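Local coordinates for protein N-acetylmuramoyl-L-alanine amidase (Peptoclostridium difficile, PDB 4RN7) that probably hydrolyses the amide bond between N-acetylmuramoyl and L-alanine in bacterial cell-wall peptidoglycan, as the zinc-dependent catalytic domain of a longer membrane protein, at residues K38-L43 and I49-S54; T97-K102 and G106-A111. All blocks are in the same frame, centred on the assembly; numbering follows the deposited sequence.

Interaction 1 (K38-L43 and I49-S54); sequences KLANKL and IQVVVS
A40 and L43, about one helical turn apart, meet I49, V51 and V53, every second residue of a strand, where strand 49-53 runs back against helix 28-44 in a beta-alpha-beta unit begun by strand 4-10. The two segments run nearly antiparallel, at 157°, their axes 8.3 Å apart. V51 faces the gap between A40 and L43, with its two methyls parted. CG1, anti to its own backbone N (chi1 174°), points at A40, whose CB lies 3.8 Å away, while CG2 reaches L43 CB at 3.5 Å. A branched residue suits this place because one rigid side chain serves both helical residues. A40, small enough for the backbones to come near, also takes V53 CG1 at its CB. L43 makes its contact through CB rather than its branch end. No hydrogen bond joins the segments; aliphatic groups pack on one another and on the carbonyl oxygens of A40 and L43. On the helix's other flanks the lysines turn to helix 164-185, where K42 forms a salt bridge with D168 and K38 with E164. At the start of the strand I49 lies beside the L43 backbone, its CG2 4.1 Å from L43 CB and its CB 3.5 Å from L43 O.

Interaction 2 (T97-K102 and G106-A111); sequences TWYRNK and GSKELA
The Y99 ring lies flat against K108 at the start of helix 107-122, after the turn that links strand 95-99 to the helix in a beta-alpha-beta unit completed by strand 126-131. Strand and helix run almost exactly antiparallel, at 174°. The tight part is buried. A111, small enough to let the strand close in, sets its CB 3.8 Å from T97 CG2 and also near Y99 CD1; I145 of strand 144-151 touches both T97 and A111, and T97 OG1 bonds to Q115. S107 is equally compact, its CB 4.0 Å from Y99 CB, and its hydroxyl bonds to D105 and A144 N. R100 NH2 comes within 3.3 Å of S107 OG, but forms salt bridges to D105 and to a sulfonate oxygen of bound EPE, probably from the crystallisation liquor; L137 O accepts from R100 NE. Glycine suits the N-cap, G106, whose backbone angles would jam a CB against the preceding carbonyl O. Toward solvent the contact loosens. Y99 holds its CG between backbone N and carbonyl carbon (chi1 60°), laying the ring along exposed K108, whose CA makes a CH-pi contact 4.0 Å from the centroid. The extended lysine sets CB over CE2, CG by CZ, and CD and CE beside OH. Water 1, in the ring plane, lies 2.5 Å from Y99 OH and takes a weak bond from K108 NZ at 3.4 Å.

From the N terminus, strand 4-10 leads to helix 28-44, and interaction 1 closes the short loop from that helix to strand 49-53, at one outer edge of the mixed sheet. The chain then passes through helix 63-72 and strand 77-84 before strand 95-99, where interaction 2 closes a still shorter loop into helix 107-122; strand 126-131, the opposite edge, follows. The two loops are in series, neither nested nor crossing. The centres of interactions 1 and 2 are about 20 Å apart, and the two contacts do not touch. Interaction 1 brings a helix back to a strand, interaction 2 a strand out to a helix, tying helices to two separate parts of one sheet.

Interaction 1 (K38-L43 and I49-S54)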
# COMPACT_ATOMS: atom_id res chain seq x y z
N LYS A 38 0.94 9.40 5.62
CA LYS A 38 -0.23 9.44 6.48
C LYS A 38 -0.41 8.11 7.19
O LYS A 38 -0.69 8.07 8.39
CB LYS A 38 -1.48 9.80 5.68
CG LYS A 38 -1.54 11.26 5.28
CD LYS A 38 -2.92 11.62 4.73
CE LYS A 38 -2.98 13.09 4.30
NZ LYS A 38 -1.92 13.41 3.31
N LEU A 39 -0.23 7.01 6.45
CA LEU A 39 -0.33 5.68 7.02
C LEU A 39 0.73 5.49 8.11
O LEU A 39 0.41 5.05 9.22
CB LEU A 39 -0.19 4.61 5.93
CG LEU A 39 -0.12 3.14 6.33
CD1 LEU A 39 -1.32 2.78 7.20
CD2 LEU A 39 -0.08 2.25 5.08
N ALA A 40 1.97 5.85 7.81
CA ALA A 40 3.06 5.72 8.78
C ALA A 40 2.81 6.52 10.06
O ALA A 40 3.02 6.03 11.17
CB ALA A 40 4.41 6.12 8.16
N ASN A 41 2.37 7.76 9.90
CA ASN A 41 2.09 8.61 11.05
C ASN A 41 0.99 8.04 11.94
O ASN A 41 1.09 8.08 13.16
CB ASN A 41 1.73 10.03 10.61
CG ASN A 41 1.54 10.97 11.79
OD1 ASN A 41 0.48 11.58 11.95
ND2 ASN A 41 2.55 11.08 12.63
N LYS A 42 -0.06 7.50 11.31
CA LYS A 42 -1.16 6.92 12.08
C LYS A 42 -0.75 5.65 12.82
O LYS A 42 -1.10 5.47 13.98
CB LYS A 42 -2.37 6.63 11.18
CG LYS A 42 -3.09 7.87 10.68
CD LYS A 42 -4.37 7.48 9.93
CE LYS A 42 -4.97 8.66 9.17
NZ LYS A 42 -5.18 9.87 10.03
N LEU A 43 0.00 4.77 12.15
CA LEU A 43 0.46 3.54 12.79
C LEU A 43 1.39 3.82 13.96
O LEU A 43 1.32 3.15 15.00
CB LEU A 43 1.16 2.63 11.77
CG LEU A 43 0.23 1.92 10.80
CD1 LEU A 43 1.02 1.31 9.66
CD2 LEU A 43 -0.57 0.83 11.53
N ILE A 49 3.15 -0.63 18.17
CA ILE A 49 3.55 -0.58 16.76
C ILE A 49 4.82 0.24 16.48
O ILE A 49 4.93 1.39 16.94
CB ILE A 49 2.42 -0.01 15.88
CG1 ILE A 49 1.12 -0.79 16.09
CG2 ILE A 49 2.82 -0.06 14.40
CD1 ILE A 49 1.13 -2.17 15.47
N GLN A 50 5.76 -0.36 15.76
CA GLN A 50 6.93 0.35 15.26
C GLN A 50 6.84 0.39 13.74
O GLN A 50 6.58 -0.63 13.11
CB GLN A 50 8.23 -0.38 15.61
CG GLN A 50 8.20 -1.21 16.87
CD GLN A 50 9.57 -1.76 17.21
OE1 GLN A 50 10.21 -1.31 18.15
NE2 GLN A 50 10.04 -2.73 16.42
N VAL A 51 7.06 1.56 13.16
CA VAL A 51 6.98 1.69 11.71
C VAL A 51 8.36 1.80 11.09
O VAL A 51 9.24 2.52 11.60
CB VAL A 51 6.13 2.91 11.32
CG1 VAL A 51 6.17 3.13 9.82
CG2 VAL A 51 4.70 2.71 11.79
N VAL A 52 8.56 1.07 9.99
CA VAL A 52 9.78 1.18 9.20
C VAL A 52 9.30 1.49 7.79
O VAL A 52 8.35 0.88 7.32
CB VAL A 52 10.55 -0.14 9.21
CG1 VAL A 52 11.80 -0.05 8.34
CG2 VAL A 52 10.91 -0.52 10.64
N VAL A 53 9.93 2.45 7.12
CA VAL A 53 9.48 2.79 5.76
C VAL A 53 10.64 2.60 4.78
O VAL A 53 11.79 2.82 5.14
CB VAL A 53 8.94 4.24 5.65
CG1 VAL A 53 7.84 4.47 6.67
CG2 VAL A 53 10.06 5.24 5.85
N SER A 54 10.35 2.21 3.55
CA SER A 54 11.46 2.04 2.61
C SER A 54 12.01 3.40 2.19
O SER A 54 13.21 3.55 1.92
CB SER A 54 11.05 1.21 1.40
OG SER A 54 9.99 1.83 0.71

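Interaction 2 (T97-K102 and G106-A111)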
# COMPACT_ATOMS: atom_id res chain seq x y z
N THR A 97 -6.30 -5.25 -3.57
CA THR A 97 -5.10 -5.52 -2.77
C THR A 97 -4.46 -6.82 -3.23
O THR A 97 -5.14 -7.84 -3.37
CB THR A 97 -5.49 -5.63 -1.30
OG1 THR A 97 -6.03 -4.39 -0.85
CG2 THR A 97 -4.25 -5.97 -0.45
N TRP A 98 -3.16 -6.78 -3.50
CA TRP A 98 -2.42 -7.94 -3.99
C TRP A 98 -1.70 -8.66 -2.86
O TRP A 98 -1.32 -8.05 -1.86
CB TRP A 98 -1.34 -7.50 -4.98
CG TRP A 98 -1.82 -6.79 -6.21
CD1 TRP A 98 -3.12 -6.56 -6.59
CD2 TRP A 98 -0.99 -6.23 -7.24
NE1 TRP A 98 -3.13 -5.88 -7.80
CE2 TRP A 98 -1.84 -5.66 -8.20
CE3 TRP A 98 0.40 -6.14 -7.42
CZ2 TRP A 98 -1.35 -5.02 -9.35
CZ3 TRP A 98 0.88 -5.51 -8.56
CH2 TRP A 98 0.01 -4.96 -9.51
N TYR A 99 -1.50 -9.97 -3.05
CA TYR A 99 -0.64 -10.77 -2.19
C TYR A 99 0.11 -11.78 -3.06
O TYR A 99 -0.32 -12.05 -4.18
CB TYR A 99 -1.45 -11.47 -1.10
CG TYR A 99 -2.50 -12.42 -1.62
CD1 TYR A 99 -3.74 -11.96 -2.03
CD2 TYR A 99 -2.26 -13.79 -1.68
CE1 TYR A 99 -4.71 -12.83 -2.50
CE2 TYR A 99 -3.22 -14.66 -2.15
CZ TYR A 99 -4.44 -14.18 -2.56
OH TYR A 99 -5.40 -15.05 -3.03
N ARG A 100 1.22 -12.33 -2.56
CA ARG A 100 2.06 -13.22 -3.38
C ARG A 100 1.33 -14.49 -3.79
O ARG A 100 0.46 -14.97 -3.06
CB ARG A 100 3.38 -13.56 -2.67
CG ARG A 100 3.30 -14.74 -1.70
CD ARG A 100 4.66 -15.09 -1.09
NE ARG A 100 5.24 -13.93 -0.41
CZ ARG A 100 5.01 -13.62 0.87
NH1 ARG A 100 5.56 -12.54 1.40
NH2 ARG A 100 4.22 -14.39 1.61
N ASN A 101 1.70 -15.03 -4.95
CA ASN A 101 1.11 -16.26 -5.46
C ASN A 101 1.03 -17.38 -4.42
O ASN A 101 2.04 -17.70 -3.78
CB ASN A 101 1.89 -16.77 -6.67
CG ASN A 101 1.69 -15.93 -7.91
OD1 ASN A 101 0.81 -15.07 -7.97
ND2 ASN A 101 2.49 -16.19 -8.93
N LYS A 102 -0.16 -17.97 -4.26
CA LYS A 102 -0.37 -19.14 -3.41
C LYS A 102 0.10 -18.95 -1.97
O LYS A 102 0.59 -19.89 -1.33
CB LYS A 102 0.32 -20.37 -4.02
CG LYS A 102 -0.26 -20.83 -5.35
CD LYS A 102 0.56 -21.97 -5.93
CE LYS A 102 -0.24 -22.79 -6.92
NZ LYS A 102 0.56 -23.94 -7.43
N GLY A 106 -0.45 -16.21 5.57
CA GLY A 106 -1.37 -15.25 6.16
C GLY A 106 -1.50 -13.97 5.35
O GLY A 106 -2.31 -13.10 5.68
N SER A 107 -0.70 -13.86 4.29
CA SER A 107 -0.79 -12.73 3.37
C SER A 107 -2.18 -12.58 2.76
O SER A 107 -2.68 -11.46 2.59
CB SER A 107 0.23 -12.88 2.24
OG SER A 107 1.56 -12.81 2.72
N LYS A 108 -2.79 -13.71 2.41
CA LYS A 108 -4.12 -13.69 1.80
C LYS A 108 -5.13 -13.14 2.80
O LYS A 108 -6.00 -12.33 2.46
CB LYS A 108 -4.51 -15.09 1.33
CG LYS A 108 -5.93 -15.18 0.76
CD LYS A 108 -6.19 -16.55 0.16
CE LYS A 108 -7.53 -16.59 -0.56
NZ LYS A 108 -7.75 -17.85 -1.32
N GLU A 109 -5.01 -13.60 4.05
CA GLU A 109 -5.88 -13.14 5.13
C GLU A 109 -5.68 -11.63 5.41
O GLU A 109 -6.65 -10.89 5.59
CB GLU A 109 -5.64 -13.98 6.38
CG GLU A 109 -6.15 -15.43 6.30
CD GLU A 109 -5.44 -16.28 5.25
OE1 GLU A 109 -4.22 -16.09 5.01
OE2 GLU A 109 -6.10 -17.15 4.65
N LEU A 110 -4.42 -11.20 5.44
CA LEU A 110 -4.09 -9.79 5.62
C LEU A 110 -4.71 -8.94 4.51
O LEU A 110 -5.29 -7.89 4.76
CB LEU A 110 -2.57 -9.60 5.65
CG LEU A 110 -2.02 -8.17 5.62
CD1 LEU A 110 -2.47 -7.36 6.84
CD2 LEU A 110 -0.49 -8.19 5.53
N ALA A 111 -4.58 -9.42 3.27
CA ALA A 111 -5.12 -8.73 2.11
C ALA A 111 -6.63 -8.55 2.21
O ALA A 111 -7.15 -7.47 1.94
CB ALA A 111 -4.76 -9.49 0.83
O HOH W 1 -4.89 -17.54 -3.08